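Local atomic coordinates of uncharacterized RmlC-like cupin (Ralstonia eutropha JMP134, PDB entry 3EBR), a protein that is of unknown function but belongs to the ChrR-like cupins, beta-barrel proteins that often bind a metal ion in the barrel. Residues Asn15-Met20 against Met30-Lys35; Thr45-Pro50 against Thr110-Ala115; Gly62-Tyr67 against Val88-Ser93. All coordinates share one frame; numbering follows the deposited sequence.

Contact 1: residues Asn15-Met20 against Met30-Lys35; sequences NDTPWM and MVKYFK
Knobs from W19, T17 and M20 settle between the side chains of M30-F34, where the short strand 20-21 and the chain leading into it edge one sheet of the cupin beta barrel. The antiparallel pairing is brief: M20 and V31 exchange two backbone hydrogen bonds, and the preceding residues are joined by side chains and one water. The indole of W19 stands across the shaft of K32, the two side chains meeting at about a right angle, and CE of K32 rests over the five-membered ring of W19, 3.4 Å from its centroid. A bend at chi3 (-72°) turns the otherwise extended lysine over that face; its NZ finishes near NE1 of W19, but both are donors, and NZ donates a hydrogen bond to the carbonyl of G14. The hollow on the other side of the lysine shaft takes T17, whose CG2 lies 3.5 Å from CG of K32 and also over one face of the F34 ring. CB of M30 meets the benzene half of the indole obliquely, 3.6 Å from CE3 of W19. On the sheet face shared with V31, selenomethionine M20 runs alongside the valine and brings SE to the edge of the Y33 ring, 5.1 Å from its centroid, a Met-aromatic contact; helix 133-146 packs on M20 and Y33. A water bridges T17 OG1, the carbonyl of P18 and the Y33 N-H. The same hydroxyl of T17, OG1, donates to Y33 O at 2.6 Å, tilted 23° from the carbonyl plane.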
ATOM      1  N   ASN A  15      20.159 -14.587 -11.296  1.00 46.79           N
ATOM      2  CA  ASN A  15      21.511 -15.006 -10.848  1.00 48.30           C
ATOM      3  C   ASN A  15      22.411 -13.813 -10.351  1.00 48.65           C
ATOM      4  O   ASN A  15      23.634 -13.889 -10.446  1.00 49.83           O
ATOM      5  CB  ASN A  15      22.184 -16.000 -11.867  1.00 49.06           C
ATOM      6  CG  ASN A  15      22.078 -15.569 -13.310  1.00 49.10           C
ATOM      7  OD1 ASN A  15      21.807 -14.413 -13.606  1.00 56.00           O
ATOM      8  ND2 ASN A  15      22.261 -16.516 -14.218  1.00 46.26           N
ATOM      9  N   ASP A  16      21.785 -12.734  -9.851  1.00 48.50           N
ATOM     10  CA  ASP A  16      22.465 -11.571  -9.218  1.00 48.63           C
ATOM     11  C   ASP A  16      22.081 -11.447  -7.712  1.00 47.79           C
ATOM     12  O   ASP A  16      22.421 -10.456  -7.046  1.00 47.67           O
ATOM     13  CB  ASP A  16      22.180 -10.264  -9.972  1.00 49.77           C
ATOM     14  CG  ASP A  16      22.829 -10.208 -11.349  1.00 52.20           C
ATOM     15  OD1 ASP A  16      23.769 -10.980 -11.655  1.00 51.78           O
ATOM     16  OD2 ASP A  16      22.406  -9.333 -12.126  1.00 61.93           O
ATOM     17  N   THR A  17      21.382 -12.461  -7.195  1.00 46.74           N
ATOM     18  CA  THR A  17      20.959 -12.578  -5.816  1.00 45.28           C
ATOM     19  C   THR A  17      21.010 -14.106  -5.577  1.00 44.76           C
ATOM     20  O   THR A  17      20.413 -14.865  -6.350  1.00 45.39           O
ATOM     21  CB  THR A  17      19.592 -11.932  -5.560  1.00 44.45           C
ATOM     22  OG1 THR A  17      19.210 -12.200  -4.209  1.00 46.15           O
ATOM     23  CG2 THR A  17      18.523 -12.459  -6.509  1.00 42.91           C
ATOM     24  N   PRO A  18      21.739 -14.570  -4.538  1.00 43.90           N
ATOM     25  CA  PRO A  18      21.839 -16.027  -4.379  1.00 42.51           C
ATOM     26  C   PRO A  18      20.660 -16.766  -3.737  1.00 42.34           C
ATOM     27  O   PRO A  18      19.906 -16.181  -2.955  1.00 42.12           O
ATOM     28  CB  PRO A  18      23.055 -16.175  -3.443  1.00 42.42           C
ATOM     29  CG  PRO A  18      23.040 -14.982  -2.618  1.00 41.83           C
ATOM     30  CD  PRO A  18      22.496 -13.867  -3.478  1.00 43.51           C
ATOM     31  N   TRP A  19      20.513 -18.043  -4.124  1.00 42.60           N
ATOM     32  CA  TRP A  19      19.556 -18.953  -3.519  1.00 40.78           C
ATOM     33  C   TRP A  19      20.249 -19.264  -2.221  1.00 39.61           C
ATOM     34  O   TRP A  19      21.462 -19.478  -2.227  1.00 38.83           O
ATOM     35  CB  TRP A  19      19.334 -20.264  -4.265  1.00 40.96           C
ATOM     36  CG  TRP A  19      18.361 -20.241  -5.366  1.00 41.33           C
ATOM     37  CD1 TRP A  19      18.615 -20.249  -6.698  1.00 39.83           C
ATOM     38  CD2 TRP A  19      16.936 -20.251  -5.220  1.00 44.09           C
ATOM     39  NE1 TRP A  19      17.432 -20.265  -7.405  1.00 40.83           N
ATOM     40  CE2 TRP A  19      16.383 -20.267  -6.520  1.00 43.78           C
ATOM     41  CE3 TRP A  19      16.071 -20.250  -4.110  1.00 43.34           C
ATOM     42  CZ2 TRP A  19      14.993 -20.257  -6.748  1.00 43.84           C
ATOM     43  CZ3 TRP A  19      14.689 -20.248  -4.332  1.00 42.77           C
ATOM     44  CH2 TRP A  19      14.163 -20.254  -5.646  1.00 43.30           C
HETATM   45  N   MSE A  20      19.511 -19.302  -1.122  1.00 40.02           N
HETATM   46  CA  MSE A  20      20.107 -19.584   0.179  1.00 39.84           C
HETATM   47  C   MSE A  20      19.151 -20.347   1.086  1.00 40.84           C
HETATM   48  O   MSE A  20      17.947 -20.140   0.994  1.00 41.32           O
HETATM   49  CB  MSE A  20      20.536 -18.277   0.839  1.00 40.65           C
HETATM   50  CG  MSE A  20      19.408 -17.245   1.081  1.00 37.13           C
HETATM   51 SE   MSE A  20      20.051 -15.591   1.856  0.75 36.16          SE
HETATM   52  CE  MSE A  20      20.763 -16.296   3.168  1.00 42.61           C
HETATM   53  N   MSE A  30      14.707 -23.320   0.458  1.00 44.26           N
HETATM   54  CA  MSE A  30      15.596 -22.273  -0.071  1.00 42.60           C
HETATM   55  C   MSE A  30      14.788 -21.005  -0.300  1.00 41.97           C
HETATM   56  O   MSE A  30      13.592 -21.079  -0.560  1.00 41.82           O
HETATM   57  CB  MSE A  30      16.228 -22.668  -1.408  1.00 42.71           C
HETATM   58  CG  MSE A  30      16.931 -24.020  -1.472  1.00 40.81           C
HETATM   59 SE   MSE A  30      18.489 -24.098  -0.349  0.75 41.28          SE
HETATM   60  CE  MSE A  30      19.633 -22.773  -1.269  1.00 41.30           C
ATOM     61  N   VAL A  31      15.458 -19.856  -0.230  1.00 42.16           N
ATOM     62  CA  VAL A  31      14.857 -18.538  -0.447  1.00 42.25           C
ATOM     63  C   VAL A  31      15.815 -17.693  -1.287  1.00 43.19           C
ATOM     64  O   VAL A  31      17.021 -17.899  -1.216  1.00 44.28           O
ATOM     65  CB  VAL A  31      14.537 -17.825   0.900  1.00 42.31           C
ATOM     66  CG1 VAL A  31      15.804 -17.626   1.738  1.00 40.55           C
ATOM     67  CG2 VAL A  31      13.814 -16.481   0.683  1.00 39.59           C
ATOM     68  N   LYS A  32      15.274 -16.799  -2.116  1.00 43.74           N
ATOM     69  CA  LYS A  32      16.061 -15.872  -2.934  1.00 44.27           C
ATOM     70  C   LYS A  32      15.419 -14.505  -2.704  1.00 43.61           C
ATOM     71  O   LYS A  32      14.238 -14.343  -2.988  1.00 42.48           O
ATOM     72  CB  LYS A  32      16.067 -16.272  -4.414  1.00 44.73           C
ATOM     73  CG  LYS A  32      16.870 -15.315  -5.342  1.00 46.70           C
ATOM     74  CD  LYS A  32      16.858 -15.707  -6.816  1.00 45.16           C
ATOM     75  CE  LYS A  32      17.702 -16.930  -7.106  1.00 48.89           C
ATOM     76  NZ  LYS A  32      17.636 -17.328  -8.548  1.00 47.75           N
ATOM     77  N   TYR A  33      16.187 -13.542  -2.190  1.00 43.27           N
ATOM     78  CA  TYR A  33      15.687 -12.188  -1.908  1.00 43.59           C
ATOM     79  C   TYR A  33      15.897 -11.209  -3.066  1.00 43.89           C
ATOM     80  O   TYR A  33      17.028 -11.032  -3.525  1.00 43.40           O
ATOM     81  CB  TYR A  33      16.346 -11.620  -0.640  1.00 43.69           C
ATOM     82  CG  TYR A  33      15.983 -12.400   0.595  1.00 42.92           C
ATOM     83  CD1 TYR A  33      14.764 -12.180   1.226  1.00 42.20           C
ATOM     84  CD2 TYR A  33      16.845 -13.359   1.134  1.00 40.65           C
ATOM     85  CE1 TYR A  33      14.399 -12.893   2.352  1.00 40.33           C
ATOM     86  CE2 TYR A  33      16.487 -14.076   2.275  1.00 40.12           C
ATOM     87  CZ  TYR A  33      15.260 -13.828   2.873  1.00 42.06           C
ATOM     88  OH  TYR A  33      14.857 -14.518   3.974  1.00 43.88           O
ATOM     89  N   PHE A  34      14.803 -10.592  -3.522  1.00 44.16           N
ATOM     90  CA  PHE A  34      14.810  -9.581  -4.592  1.00 44.46           C
ATOM     91  C   PHE A  34      14.635  -8.164  -4.057  1.00 45.59           C
ATOM     92  O   PHE A  34      15.241  -7.243  -4.591  1.00 48.14           O
ATOM     93  CB  PHE A  34      13.731  -9.870  -5.637  1.00 44.23           C
ATOM     94  CG  PHE A  34      14.027 -11.068  -6.484  1.00 45.18           C
ATOM     95  CD1 PHE A  34      14.769 -10.934  -7.652  1.00 45.31           C
ATOM     96  CD2 PHE A  34      13.588 -12.327  -6.115  1.00 46.19           C
ATOM     97  CE1 PHE A  34      15.055 -12.029  -8.446  1.00 42.96           C
ATOM     98  CE2 PHE A  34      13.873 -13.434  -6.906  1.00 48.22           C
ATOM     99  CZ  PHE A  34      14.607 -13.283  -8.076  1.00 46.16           C
ATOM    100  N   LYS A  35      13.783  -7.979  -3.049  1.00 45.56           N
ATOM    101  CA  LYS A  35      13.551  -6.667  -2.476  1.00 45.53           C
ATOM    102  C   LYS A  35      13.238  -6.858  -0.995  1.00 44.69           C
ATOM    103  O   LYS A  35      12.626  -7.848  -0.642  1.00 42.65           O
ATOM    104  CB  LYS A  35      12.378  -5.997  -3.200  1.00 46.41           C
ATOM    105  CG  LYS A  35      12.453  -4.482  -3.320  1.00 51.33           C
ATOM    106  CD  LYS A  35      13.529  -4.135  -4.364  1.00 59.46           C
ATOM    107  CE  LYS A  35      13.723  -2.680  -4.557  1.00 59.37           C
ATOM    108  NZ  LYS A  35      14.929  -2.454  -5.411  1.00 64.59           N
TER
HETATM  109  O   HOH W   1      18.884 -13.648  -1.789  1.00 47.05           O

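Contact 2: residues Thr45-Pro50 against Thr110-Ala115; sequences TLLKAP and TFNIVA
L47 meets the side-chain amide of N112 directly: the asparagine crosses the leucine at about a right angle, with ND2 lying against CB of L47. T45 borders the same amide from farther along the strand, its OG1 3.6 Å from ND2 of N112, while T110 OG1 is 3.7 Å from CB of L47. These four side chains share one face of the sheet. On the reverse face L46 extends a methyl to F111, CD2 standing 4.0 Å from CB of the phenylalanine and near the plane of its ring. Between the two layers runs an antiparallel ladder in which T45 with N112 and L47 with T110 are hydrogen-bonded pairs, the N112 N to T45 O bond measuring 2.8 Å, and L46 with F111 is the non-hydrogen-bonded pair between them. The N112 amide is steadied from its own strand: T110 OG1 donates to OD1 at 3.0 Å, in the carbonyl plane and on a lone pair. Farther out, V66 packs on T110 and N112, V31 covers T45 and L47, and the F111 ring stacks on Y67 of a second subunit. The two faces therefore differ in chemistry. That of L46 and F111 is apolar and serves subunit packing, whereas that of N112, T110 and T45 carries buried polar groups; a diethylene glycol molecule, probably from crystallisation, lies beside L47, consistent with a pocket at this cupin barrel's interior.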
ATOM      1  N   THR A  45      10.281 -12.277  -2.891  1.00 39.00           N
ATOM      2  CA  THR A  45      11.163 -13.446  -2.946  1.00 39.04           C
ATOM      3  C   THR A  45      10.658 -14.614  -3.771  1.00 39.43           C
ATOM      4  O   THR A  45       9.489 -14.658  -4.121  1.00 40.99           O
ATOM      5  CB  THR A  45      11.357 -14.058  -1.515  1.00 37.38           C
ATOM      6  OG1 THR A  45      10.080 -14.441  -0.991  1.00 35.18           O
ATOM      7  CG2 THR A  45      12.005 -13.094  -0.546  1.00 39.79           C
ATOM      8  N   LEU A  46      11.584 -15.509  -4.116  1.00 40.81           N
ATOM      9  CA  LEU A  46      11.297 -16.797  -4.753  1.00 41.23           C
ATOM     10  C   LEU A  46      11.549 -17.700  -3.571  1.00 42.26           C
ATOM     11  O   LEU A  46      12.471 -17.429  -2.788  1.00 42.08           O
ATOM     12  CB  LEU A  46      12.183 -17.160  -5.935  1.00 41.06           C
ATOM     13  CG  LEU A  46      11.858 -16.539  -7.294  1.00 39.55           C
ATOM     14  CD1 LEU A  46      13.008 -16.751  -8.246  1.00 37.08           C
ATOM     15  CD2 LEU A  46      10.558 -17.111  -7.863  1.00 37.78           C
ATOM     16  N   LEU A  47      10.744 -18.744  -3.424  1.00 44.63           N
ATOM     17  CA  LEU A  47      10.865 -19.677  -2.309  1.00 47.28           C
ATOM     18  C   LEU A  47      10.747 -21.093  -2.854  1.00 48.05           C
ATOM     19  O   LEU A  47       9.699 -21.437  -3.379  1.00 50.58           O
ATOM     20  CB  LEU A  47       9.769 -19.344  -1.297  1.00 48.19           C
ATOM     21  CG  LEU A  47       9.688 -19.993   0.081  1.00 52.66           C
ATOM     22  CD1 LEU A  47      10.918 -19.674   0.925  1.00 54.52           C
ATOM     23  CD2 LEU A  47       8.428 -19.507   0.779  1.00 49.58           C
ATOM     24  N   LYS A  48      11.833 -21.877  -2.781  1.00 48.45           N
ATOM     25  CA  LYS A  48      11.894 -23.273  -3.258  1.00 47.76           C
ATOM     26  C   LYS A  48      11.700 -24.195  -2.063  1.00 47.77           C
ATOM     27  O   LYS A  48      12.274 -23.951  -0.994  1.00 48.84           O
ATOM     28  CB  LYS A  48      13.219 -23.573  -3.988  1.00 47.83           C
ATOM     29  CG  LYS A  48      13.487 -25.048  -4.395  1.00 48.48           C
ATOM     30  CD  LYS A  48      14.735 -25.186  -5.286  1.00 47.87           C
ATOM     31  N   ALA A  49      10.895 -25.242  -2.241  1.00 46.88           N
ATOM     32  CA  ALA A  49      10.621 -26.222  -1.183  1.00 46.59           C
ATOM     33  C   ALA A  49      10.409 -27.620  -1.789  1.00 46.78           C
ATOM     34  O   ALA A  49       9.651 -27.746  -2.765  1.00 46.51           O
ATOM     35  CB  ALA A  49       9.419 -25.807  -0.374  1.00 45.69           C
ATOM     36  N   PRO A  50      11.086 -28.667  -1.240  1.00 46.39           N
ATOM     37  CA  PRO A  50      10.869 -29.999  -1.798  1.00 46.32           C
ATOM     38  C   PRO A  50       9.469 -30.548  -1.479  1.00 47.05           C
ATOM     39  O   PRO A  50       8.826 -30.113  -0.504  1.00 46.26           O
ATOM     40  CB  PRO A  50      11.947 -30.842  -1.109  1.00 46.01           C
ATOM     41  CG  PRO A  50      12.161 -30.180   0.174  1.00 45.85           C
ATOM     42  CD  PRO A  50      12.064 -28.722  -0.131  1.00 46.19           C
ATOM     43  N   THR A 110       7.766 -20.772  -5.615  1.00 43.37           N
ATOM     44  CA  THR A 110       6.721 -19.737  -5.543  1.00 42.62           C
ATOM     45  C   THR A 110       7.305 -18.338  -5.498  1.00 42.10           C
ATOM     46  O   THR A 110       8.304 -18.127  -4.825  1.00 42.68           O
ATOM     47  CB  THR A 110       5.826 -19.899  -4.288  1.00 43.05           C
ATOM     48  OG1 THR A 110       6.613 -19.746  -3.097  1.00 40.01           O
ATOM     49  CG2 THR A 110       5.133 -21.261  -4.281  1.00 43.34           C
ATOM     50  N   PHE A 111       6.671 -17.401  -6.210  1.00 41.93           N
ATOM     51  CA  PHE A 111       7.054 -15.991  -6.248  1.00 40.37           C
ATOM     52  C   PHE A 111       6.109 -15.348  -5.256  1.00 39.93           C
ATOM     53  O   PHE A 111       4.909 -15.350  -5.481  1.00 38.71           O
ATOM     54  CB  PHE A 111       6.917 -15.385  -7.634  1.00 39.29           C
ATOM     55  CG  PHE A 111       7.200 -13.915  -7.667  1.00 38.18           C
ATOM     56  CD1 PHE A 111       8.499 -13.452  -7.519  1.00 40.40           C
ATOM     57  CD2 PHE A 111       6.178 -12.989  -7.873  1.00 39.89           C
ATOM     58  CE1 PHE A 111       8.779 -12.097  -7.549  1.00 38.43           C
ATOM     59  CE2 PHE A 111       6.458 -11.619  -7.917  1.00 39.45           C
ATOM     60  CZ  PHE A 111       7.759 -11.176  -7.742  1.00 37.36           C
ATOM     61  N   ASN A 112       6.667 -14.785  -4.186  1.00 41.48           N
ATOM     62  CA  ASN A 112       5.922 -14.208  -3.084  1.00 42.15           C
ATOM     63  C   ASN A 112       6.182 -12.733  -2.868  1.00 42.02           C
ATOM     64  O   ASN A 112       7.319 -12.306  -3.009  1.00 42.72           O
ATOM     65  CB  ASN A 112       6.365 -14.917  -1.812  1.00 43.19           C
ATOM     66  CG  ASN A 112       6.455 -16.405  -1.989  1.00 46.80           C
ATOM     67  OD1 ASN A 112       5.472 -17.071  -2.302  1.00 57.85           O
ATOM     68  ND2 ASN A 112       7.651 -16.936  -1.801  1.00 53.86           N
ATOM     69  N   ILE A 113       5.131 -11.978  -2.537  1.00 41.37           N
ATOM     70  CA  ILE A 113       5.203 -10.557  -2.216  1.00 40.06           C
ATOM     71  C   ILE A 113       4.505 -10.523  -0.869  1.00 40.98           C
ATOM     72  O   ILE A 113       3.284 -10.602  -0.819  1.00 42.35           O
ATOM     73  CB  ILE A 113       4.536  -9.653  -3.235  1.00 39.70           C
ATOM     74  CG1 ILE A 113       5.194  -9.862  -4.596  1.00 40.65           C
ATOM     75  CG2 ILE A 113       4.634  -8.191  -2.781  1.00 36.92           C
ATOM     76  CD1 ILE A 113       4.788  -8.869  -5.596  1.00 41.18           C
ATOM     77  N   VAL A 114       5.294 -10.441   0.202  1.00 39.76           N
ATOM     78  CA  VAL A 114       4.814 -10.463   1.565  1.00 39.79           C
ATOM     79  C   VAL A 114       4.932  -9.097   2.231  1.00 40.95           C
ATOM     80  O   VAL A 114       6.032  -8.587   2.341  1.00 41.72           O
ATOM     81  CB  VAL A 114       5.630 -11.511   2.376  1.00 40.01           C
ATOM     82  CG1 VAL A 114       5.196 -11.557   3.818  1.00 33.65           C
ATOM     83  CG2 VAL A 114       5.485 -12.892   1.748  1.00 39.93           C
ATOM     84  N   ALA A 115       3.801  -8.540   2.677  1.00 40.26           N
ATOM     85  CA  ALA A 115       3.735  -7.259   3.361  1.00 40.49           C
ATOM     86  C   ALA A 115       3.502  -7.575   4.830  1.00 42.30           C
ATOM     87  O   ALA A 115       2.546  -8.252   5.136  1.00 44.53           O
ATOM     88  CB  ALA A 115       2.604  -6.428   2.823  1.00 36.87           C
TER

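Contact 3: residues Gly62-Tyr67 against Val88-Ser93; sequences GTVIVY and VYETAS
E90 lies alongside V64, both side chains pointing the same way from a hydrogen-bonded pair of the antiparallel cupin sheet. The glutamate can be followed outward along the valine. Its CB sits 3.9 Å from CB of V64; the backbone N of E90 donates to V64 O. With CG anti to the carbonyl carbon (chi1 -48°), the chain runs along the flank of V64, and CG keeps close to the valine CB. An extended chi2 (-171°) carries CD on past CB of V64, 3.9 Å away, toward its CG2 methyl. At the tip OE2 lies beside the branch point, 3.7 Å from CB of V64 and nearly as close to both methyls. This oxygen also receives a weak hydrogen bond from Y75 OH, and H58 packs against the glutamate, consistent with a carboxylate directed into the barrel interior. Beside this pair on the same face, V66 meets V88 CB to CB.

The opposite face carries I65 and Y89, with T63 from the adjoining loop beside the ring. The tyrosine ring lies obliquely to both neighbours: CE2 is 3.6 Å from CG1 of I65, and CE1 is 4.1 Å from CG2 of T63. I65 packs on I113 of a second subunit; separately, the outer edge of the strand at V88 and Y89 pairs antiparallel with a strand of that subunit, continuing the sheet across the interface. Past the last paired residues the chains still converge, and the CA-H of A92 points to G62 O, the CA and O atoms being 3.2 Å apart.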
ATOM      1  N   GLY A  62       0.034  -8.733   7.514  1.00 47.10           N
ATOM      2  CA  GLY A  62      -0.397  -7.978   6.322  1.00 46.91           C
ATOM      3  C   GLY A  62      -0.876  -8.922   5.242  1.00 47.26           C
ATOM      4  O   GLY A  62      -1.508  -9.924   5.541  1.00 49.74           O
ATOM      5  N   THR A  63      -0.600  -8.607   3.988  1.00 46.14           N
ATOM      6  CA  THR A  63      -1.033  -9.440   2.872  1.00 45.13           C
ATOM      7  C   THR A  63       0.124 -10.235   2.302  1.00 44.91           C
ATOM      8  O   THR A  63       1.287  -9.975   2.627  1.00 46.75           O
ATOM      9  CB  THR A  63      -1.628  -8.577   1.761  1.00 44.66           C
ATOM     10  OG1 THR A  63      -0.651  -7.622   1.349  1.00 46.40           O
ATOM     11  CG2 THR A  63      -2.860  -7.841   2.255  1.00 43.53           C
ATOM     12  N   VAL A  64      -0.219 -11.229   1.485  1.00 43.45           N
ATOM     13  CA  VAL A  64       0.738 -12.067   0.784  1.00 42.82           C
ATOM     14  C   VAL A  64       0.153 -12.396  -0.590  1.00 42.77           C
ATOM     15  O   VAL A  64      -0.968 -12.888  -0.656  1.00 45.06           O
ATOM     16  CB  VAL A  64       1.050 -13.406   1.486  1.00 43.92           C
ATOM     17  CG1 VAL A  64       2.103 -14.183   0.690  1.00 46.04           C
ATOM     18  CG2 VAL A  64       1.552 -13.198   2.880  1.00 42.57           C
ATOM     19  N   ILE A  65       0.870 -12.068  -1.662  1.00 40.57           N
ATOM     20  CA  ILE A  65       0.479 -12.398  -3.023  1.00 39.53           C
ATOM     21  C   ILE A  65       1.426 -13.541  -3.392  1.00 40.58           C
ATOM     22  O   ILE A  65       2.640 -13.355  -3.303  1.00 41.23           O
ATOM     23  CB  ILE A  65       0.674 -11.249  -3.993  1.00 40.74           C
ATOM     24  CG1 ILE A  65      -0.247 -10.072  -3.631  1.00 41.93           C
ATOM     25  CG2 ILE A  65       0.404 -11.719  -5.436  1.00 33.24           C
ATOM     26  CD1 ILE A  65      -0.019  -8.836  -4.466  1.00 39.49           C
ATOM     27  N   VAL A  66       0.897 -14.708  -3.761  1.00 39.28           N
ATOM     28  CA  VAL A  66       1.717 -15.851  -4.135  1.00 38.31           C
ATOM     29  C   VAL A  66       1.401 -16.319  -5.554  1.00 39.81           C
ATOM     30  O   VAL A  66       0.256 -16.662  -5.829  1.00 39.27           O
ATOM     31  CB  VAL A  66       1.512 -17.071  -3.200  1.00 37.56           C
ATOM     32  CG1 VAL A  66       2.446 -18.186  -3.619  1.00 33.22           C
ATOM     33  CG2 VAL A  66       1.754 -16.721  -1.744  1.00 36.00           C
ATOM     34  N   TYR A  67       2.406 -16.283  -6.439  1.00 40.26           N
ATOM     35  CA  TYR A  67       2.321 -16.789  -7.800  1.00 40.45           C
ATOM     36  C   TYR A  67       3.156 -18.082  -7.806  1.00 41.55           C
ATOM     37  O   TYR A  67       4.361 -18.042  -7.540  1.00 41.67           O
ATOM     38  CB  TYR A  67       2.840 -15.811  -8.842  1.00 40.97           C
ATOM     39  CG  TYR A  67       2.907 -16.443 -10.214  1.00 38.29           C
ATOM     40  CD1 TYR A  67       1.749 -16.681 -10.942  1.00 37.60           C
ATOM     41  CD2 TYR A  67       4.125 -16.835 -10.770  1.00 40.45           C
ATOM     42  CE1 TYR A  67       1.796 -17.288 -12.206  1.00 41.30           C
ATOM     43  CE2 TYR A  67       4.183 -17.449 -12.029  1.00 41.49           C
ATOM     44  CZ  TYR A  67       3.016 -17.660 -12.740  1.00 38.71           C
ATOM     45  OH  TYR A  67       3.074 -18.246 -13.973  1.00 40.25           O
ATOM     46  N   VAL A  88      -2.500 -16.911  -5.450  1.00 42.98           N
ATOM     47  CA  VAL A  88      -3.136 -16.977  -4.131  1.00 44.78           C
ATOM     48  C   VAL A  88      -2.942 -15.600  -3.481  1.00 46.72           C
ATOM     49  O   VAL A  88      -1.846 -15.060  -3.540  1.00 46.83           O
ATOM     50  CB  VAL A  88      -2.555 -18.088  -3.227  1.00 44.63           C
ATOM     51  CG1 VAL A  88      -3.136 -17.992  -1.807  1.00 46.39           C
ATOM     52  CG2 VAL A  88      -2.815 -19.458  -3.819  1.00 39.15           C
ATOM     53  N   TYR A  89      -4.002 -15.046  -2.889  1.00 50.13           N
ATOM     54  CA  TYR A  89      -3.964 -13.749  -2.221  1.00 52.70           C
ATOM     55  C   TYR A  89      -4.389 -13.940  -0.761  1.00 52.61           C
ATOM     56  O   TYR A  89      -5.583 -14.071  -0.491  1.00 51.09           O
ATOM     57  CB  TYR A  89      -4.877 -12.738  -2.939  1.00 55.97           C
ATOM     58  CG  TYR A  89      -4.591 -11.261  -2.611  1.00 62.39           C
ATOM     59  CD1 TYR A  89      -4.946 -10.685  -1.369  1.00 62.69           C
ATOM     60  CD2 TYR A  89      -3.997 -10.423  -3.574  1.00 63.41           C
ATOM     61  CE1 TYR A  89      -4.680  -9.331  -1.092  1.00 58.67           C
ATOM     62  CE2 TYR A  89      -3.734  -9.075  -3.305  1.00 65.57           C
ATOM     63  CZ  TYR A  89      -4.068  -8.541  -2.062  1.00 64.90           C
ATOM     64  OH  TYR A  89      -3.811  -7.212  -1.829  1.00 65.98           O
ATOM     65  N   GLU A  90      -3.413 -14.008   0.157  1.00 53.52           N
ATOM     66  CA  GLU A  90      -3.690 -14.135   1.588  1.00 54.64           C
ATOM     67  C   GLU A  90      -4.016 -12.724   2.140  1.00 52.13           C
ATOM     68  O   GLU A  90      -3.310 -11.765   1.813  1.00 52.15           O
ATOM     69  CB  GLU A  90      -2.525 -14.711   2.416  1.00 54.88           C
ATOM     70  CG  GLU A  90      -1.770 -15.986   1.974  1.00 60.37           C
ATOM     71  CD  GLU A  90      -0.780 -16.511   3.077  1.00 61.26           C
ATOM     72  OE1 GLU A  90      -1.183 -16.705   4.238  1.00 73.03           O
ATOM     73  OE2 GLU A  90       0.386 -16.850   2.765  1.00 75.48           O
ATOM     74  N   THR A  91      -5.055 -12.596   2.969  1.00 49.32           N
ATOM     75  CA  THR A  91      -5.453 -11.307   3.584  1.00 47.27           C
ATOM     76  C   THR A  91      -4.940 -11.183   5.030  1.00 45.35           C
ATOM     77  O   THR A  91      -4.614 -12.173   5.658  1.00 45.16           O
ATOM     78  CB  THR A  91      -6.972 -11.114   3.542  1.00 46.72           C
ATOM     79  OG1 THR A  91      -7.614 -12.261   4.106  1.00 50.89           O
ATOM     80  CG2 THR A  91      -7.441 -10.952   2.113  1.00 45.97           C
ATOM     81  N   ALA A  92      -4.900  -9.952   5.540  1.00 44.22           N
ATOM     82  CA  ALA A  92      -4.409  -9.617   6.899  1.00 43.02           C
ATOM     83  C   ALA A  92      -4.964 -10.421   8.099  1.00 42.41           C
ATOM     84  O   ALA A  92      -6.101 -10.892   8.065  1.00 42.65           O
ATOM     85  CB  ALA A  92      -4.616  -8.119   7.147  1.00 42.32           C
ATOM     86  N   SER A  93      -4.100 -10.588   9.110  1.00 41.95           N
ATOM     87  CA  SER A  93      -4.369 -11.274  10.389  1.00 42.52           C
ATOM     88  C   SER A  93      -5.064 -12.641  10.293  1.00 42.47           C
ATOM     89  O   SER A  93      -6.026 -12.907  10.997  1.00 43.72           O
ATOM     90  CB  SER A  93      -5.162 -10.316  11.295  1.00 42.22           C
ATOM     91  OG  SER A  93      -4.475  -9.078  11.400  1.00 46.96           O
TER

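Overall arrangement
All three contacts tie strands of one six-stranded antiparallel sheet, whose order is 20-21, 30-37, 42-49, 108-115, 64-70, 87-90. Contact 1 and contact 3 hold its two ends within the chain, their centres about 21 Å apart on opposite sides of the chain's centre; contact 2 lies between, about 10 Å from contact 1 and 12 Å from contact 3. Probable backbone hydrogen bonds link M30 to K48, K32 to L46, F111 to Y67 and A115 to T63. Contact 1 closes before the others open, whereas contact 3 is nested inside the loop closed by contact 2. Contacts 2 and 3 touch the second subunit more extensively, and F34 of contact 1 also reaches it, making this sheet part of the tetramer's interfaces.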